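Local coordinates for translation initiation factor eif-2b-like protein (Chaetomium thermophilum, PDB 4ZEO), which is the delta subunit of eIF2B, a heterodecameric guanine nucleotide exchange factor thought to act on eIF2 in translation initiation, at residues 222-234 / 389-401. Numbering follows the deposited sequence.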
# COMPACT_ATOMS: atom_id res chain seq x y z
N MET A 222 -10.29 2.35 8.33
CA MET A 222 -9.34 1.37 7.85
C MET A 222 -9.25 1.31 6.33
O MET A 222 -10.27 1.42 5.64
CB MET A 222 -9.69 -0.01 8.41
CG MET A 222 -9.55 -0.12 9.91
SD MET A 222 -9.61 -1.84 10.47
CE MET A 222 -10.91 -2.47 9.42
N CYS A 223 -8.04 1.10 5.82
CA CYS A 223 -7.81 0.90 4.40
C CYS A 223 -8.21 -0.55 3.98
O CYS A 223 -8.43 -1.41 4.84
CB CYS A 223 -6.34 1.18 4.07
SG CYS A 223 -5.10 0.29 5.09
N PHE A 224 -8.31 -0.80 2.68
CA PHE A 224 -8.68 -2.13 2.19
C PHE A 224 -7.68 -3.18 2.66
O PHE A 224 -8.08 -4.31 2.99
CB PHE A 224 -8.75 -2.15 0.66
CG PHE A 224 -9.93 -1.44 0.10
CD1 PHE A 224 -11.00 -1.11 0.89
CD2 PHE A 224 -9.98 -1.10 -1.24
CE1 PHE A 224 -12.10 -0.43 0.37
CE2 PHE A 224 -11.08 -0.43 -1.77
CZ PHE A 224 -12.14 -0.10 -0.94
N ALA A 225 -6.40 -2.80 2.72
CA ALA A 225 -5.32 -3.71 3.11
C ALA A 225 -5.56 -4.30 4.50
O ALA A 225 -5.47 -5.53 4.69
CB ALA A 225 -3.97 -2.99 3.07
N MET A 226 -5.90 -3.43 5.44
CA MET A 226 -6.25 -3.82 6.79
C MET A 226 -7.53 -4.65 6.79
O MET A 226 -7.61 -5.68 7.44
CB MET A 226 -6.42 -2.60 7.68
CG MET A 226 -5.11 -1.92 8.04
SD MET A 226 -5.34 -0.30 8.83
CE MET A 226 -5.97 -0.84 10.42
N GLY A 227 -8.53 -4.20 6.03
CA GLY A 227 -9.78 -4.93 5.97
C GLY A 227 -9.55 -6.34 5.45
O GLY A 227 -10.11 -7.30 6.00
N ASN A 228 -8.74 -6.47 4.40
CA ASN A 228 -8.45 -7.78 3.81
C ASN A 228 -7.67 -8.69 4.75
O ASN A 228 -8.00 -9.86 4.91
CB ASN A 228 -7.69 -7.62 2.49
CG ASN A 228 -8.58 -7.16 1.35
OD1 ASN A 228 -9.74 -7.56 1.28
ND2 ASN A 228 -8.05 -6.32 0.45
N ALA A 229 -6.64 -8.15 5.39
CA ALA A 229 -5.84 -8.96 6.29
C ALA A 229 -6.69 -9.50 7.46
O ALA A 229 -6.52 -10.65 7.87
CB ALA A 229 -4.67 -8.16 6.81
N ILE A 230 -7.58 -8.66 7.98
CA ILE A 230 -8.47 -8.99 9.09
C ILE A 230 -9.43 -10.11 8.70
O ILE A 230 -9.65 -11.05 9.48
CB ILE A 230 -9.24 -7.73 9.57
CG1 ILE A 230 -8.31 -6.83 10.38
CG2 ILE A 230 -10.46 -8.09 10.42
CD1 ILE A 230 -8.91 -5.49 10.75
N ARG A 231 -9.98 -10.02 7.50
CA ARG A 231 -10.87 -11.08 7.01
C ARG A 231 -10.10 -12.39 6.91
O ARG A 231 -10.61 -13.43 7.33
CB ARG A 231 -11.49 -10.70 5.67
CG ARG A 231 -12.26 -11.83 4.98
CD ARG A 231 -12.81 -11.37 3.64
NE ARG A 231 -11.79 -10.61 2.91
CZ ARG A 231 -10.81 -11.15 2.19
NH1 ARG A 231 -9.94 -10.36 1.58
NH2 ARG A 231 -10.70 -12.47 2.06
N LEU A 232 -8.87 -12.34 6.39
CA LEU A 232 -8.03 -13.54 6.29
C LEU A 232 -7.66 -14.12 7.65
O LEU A 232 -7.74 -15.34 7.85
CB LEU A 232 -6.76 -13.25 5.49
CG LEU A 232 -6.95 -12.98 4.00
CD1 LEU A 232 -5.69 -12.43 3.35
CD2 LEU A 232 -7.40 -14.25 3.31
N LEU A 233 -7.30 -13.26 8.60
CA LEU A 233 -6.95 -13.71 9.95
C LEU A 233 -8.13 -14.36 10.65
O LEU A 233 -7.98 -15.41 11.29
CB LEU A 233 -6.44 -12.53 10.80
CG LEU A 233 -6.18 -12.80 12.30
CD1 LEU A 233 -5.15 -13.89 12.51
CD2 LEU A 233 -5.72 -11.53 13.00
N LYS A 234 -9.30 -13.73 10.55
CA LYS A 234 -10.47 -14.29 11.21
C LYS A 234 -10.81 -15.65 10.59
O LYS A 234 -11.21 -16.56 11.31
CB LYS A 234 -11.65 -13.35 11.12
CG LYS A 234 -11.66 -12.29 12.20
CD LYS A 234 -12.71 -11.26 11.91
CE LYS A 234 -12.72 -10.16 12.95
NZ LYS A 234 -13.99 -9.41 12.89
N ILE A 389 0.76 3.21 -16.15
CA ILE A 389 1.01 1.98 -15.41
C ILE A 389 0.86 2.23 -13.94
O ILE A 389 1.53 3.10 -13.37
CB ILE A 389 2.42 1.42 -15.67
CG1 ILE A 389 2.64 1.30 -17.18
CG2 ILE A 389 2.62 0.06 -15.02
CD1 ILE A 389 3.89 0.56 -17.56
N VAL A 390 -0.04 1.46 -13.34
CA VAL A 390 -0.29 1.57 -11.91
C VAL A 390 0.35 0.39 -11.19
O VAL A 390 0.18 -0.76 -11.60
CB VAL A 390 -1.79 1.62 -11.60
CG1 VAL A 390 -2.04 1.47 -10.09
CG2 VAL A 390 -2.40 2.90 -12.16
N LEU A 391 1.10 0.71 -10.14
CA LEU A 391 1.80 -0.29 -9.31
C LEU A 391 1.09 -0.45 -7.98
O LEU A 391 0.89 0.53 -7.25
CB LEU A 391 3.24 0.13 -9.07
CG LEU A 391 4.05 0.56 -10.30
CD1 LEU A 391 5.45 1.05 -9.91
CD2 LEU A 391 4.13 -0.60 -11.30
N CYS A 392 0.68 -1.67 -7.67
CA CYS A 392 -0.09 -1.88 -6.45
C CYS A 392 -0.07 -3.34 -5.96
O CYS A 392 -0.19 -4.28 -6.76
CB CYS A 392 -1.53 -1.40 -6.72
SG CYS A 392 -2.61 -1.27 -5.30
N GLU A 393 -0.01 -3.52 -4.65
CA GLU A 393 -0.03 -4.86 -4.04
C GLU A 393 -1.46 -5.38 -4.09
O GLU A 393 -2.40 -4.61 -3.96
CB GLU A 393 0.49 -4.81 -2.59
CG GLU A 393 1.91 -4.29 -2.45
CD GLU A 393 2.02 -2.75 -2.30
OE1 GLU A 393 1.06 -2.00 -2.64
OE2 GLU A 393 3.08 -2.29 -1.82
N THR A 394 -1.61 -6.69 -4.23
CA THR A 394 -2.93 -7.30 -4.35
C THR A 394 -3.78 -7.06 -3.11
O THR A 394 -5.00 -6.98 -3.21
CB THR A 394 -2.85 -8.83 -4.60
OG1 THR A 394 -2.16 -9.47 -3.52
CG2 THR A 394 -2.15 -9.13 -5.88
N ILE A 395 -3.13 -6.95 -1.96
CA ILE A 395 -3.81 -6.78 -0.66
C ILE A 395 -4.58 -5.43 -0.59
O ILE A 395 -5.48 -5.26 0.21
CB ILE A 395 -2.77 -6.87 0.52
CG1 ILE A 395 -3.44 -7.08 1.88
CG2 ILE A 395 -1.87 -5.63 0.59
CD1 ILE A 395 -3.86 -8.48 2.17
N ASN A 396 -4.21 -4.50 -1.47
CA ASN A 396 -4.86 -3.20 -1.58
C ASN A 396 -6.14 -3.24 -2.46
O ASN A 396 -6.87 -2.26 -2.52
CB ASN A 396 -3.87 -2.17 -2.15
CG ASN A 396 -2.79 -1.75 -1.15
OD1 ASN A 396 -3.08 -1.48 0.01
ND2 ASN A 396 -1.55 -1.71 -1.60
N PHE A 397 -6.37 -4.35 -3.16
CA PHE A 397 -7.58 -4.51 -3.96
C PHE A 397 -8.80 -4.78 -3.12
O PHE A 397 -8.74 -5.44 -2.08
CB PHE A 397 -7.44 -5.66 -4.97
CG PHE A 397 -6.59 -5.33 -6.16
CD1 PHE A 397 -5.27 -4.95 -5.98
CD2 PHE A 397 -7.08 -5.46 -7.44
CE1 PHE A 397 -4.46 -4.66 -7.06
CE2 PHE A 397 -6.28 -5.19 -8.54
CZ PHE A 397 -4.96 -4.78 -8.35
N ASP A 398 -9.93 -4.24 -3.56
CA ASP A 398 -11.19 -4.58 -2.95
C ASP A 398 -11.64 -5.85 -3.64
O ASP A 398 -12.07 -5.82 -4.78
CB ASP A 398 -12.21 -3.46 -3.14
CG ASP A 398 -13.50 -3.70 -2.38
OD1 ASP A 398 -14.54 -3.17 -2.80
OD2 ASP A 398 -13.46 -4.42 -1.37
N ARG A 399 -11.49 -6.99 -2.99
CA ARG A 399 -11.82 -8.25 -3.64
C ARG A 399 -13.28 -8.59 -3.35
O ARG A 399 -13.93 -9.27 -4.15
CB ARG A 399 -10.89 -9.37 -3.17
CG ARG A 399 -9.50 -8.88 -2.87
CD ARG A 399 -8.56 -10.02 -2.57
NE ARG A 399 -7.36 -9.53 -1.89
CZ ARG A 399 -6.99 -9.93 -0.67
NH1 ARG A 399 -5.90 -9.44 -0.12
NH2 ARG A 399 -7.71 -10.83 -0.02
N GLU A 400 -13.77 -8.11 -2.21
CA GLU A 400 -15.16 -8.30 -1.81
C GLU A 400 -16.02 -7.04 -2.00
O GLU A 400 -15.99 -6.15 -1.15
CB GLU A 400 -15.22 -8.73 -0.34
CG GLU A 400 -14.98 -10.20 -0.08
CD GLU A 400 -16.11 -10.83 0.73
OE1 GLU A 400 -16.50 -10.22 1.77
OE2 GLU A 400 -16.62 -11.91 0.35
N ARG A 401 -16.75 -6.98 -3.12
CA ARG A 401 -17.79 -5.97 -3.39
C ARG A 401 -18.39 -6.16 -4.79
O ARG A 401 -17.97 -7.03 -5.55
CB ARG A 401 -17.27 -4.54 -3.26
CG ARG A 401 -17.71 -3.83 -1.96
CD ARG A 401 -17.43 -2.33 -2.03
NE ARG A 401 -16.92 -1.80 -0.76
CZ ARG A 401 -16.46 -0.56 -0.59
NH1 ARG A 401 -16.03 -0.18 0.61
NH2 ARG A 401 -16.42 0.29 -1.61
O HOH W 1 -5.53 -0.39 1.12
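N228 and F224, one helical turn apart, both hold CG anti to the carbonyl carbon (chi1 -75° for N228), which sets the amide against I395 O and F397 O and the ring beside N396 O and D398. N228 ND2 donates two hydrogen bonds, each 2.8 Å, to I395 O and F397 O. Both acceptors lie near the amide plane, and N-H...O angles of 162° and 150° indicate that each proton is used. R231 NH1 donates to N228 OD1 (2.8 Å), gripping both ends of the amide and fixing its flip. The poorly ordered R399 guanidinium stacks nearly parallel on this amide, N228 CG lying 3.7 Å from its plane. With a leucine in place of N228, I395 O and F397 O would probably lose their shared donor, and R231 NH1 its acceptor. The F224 ring meets N396 O at its edge and carries the D398 carboxylate over one face, D398 CB approaching F224 CE2 at 3.5 Å. A225 CA makes a CA-H...O contact with I395 O (3.3 Å), and a water joins A225 N to N396 OD1, which also bonds S174. The 3-10 turn 394-396 thus ties Rossmann-like strand 387-391 to the start of helix 224-239, which packs on helices 174-191, 200-219 and 246-277.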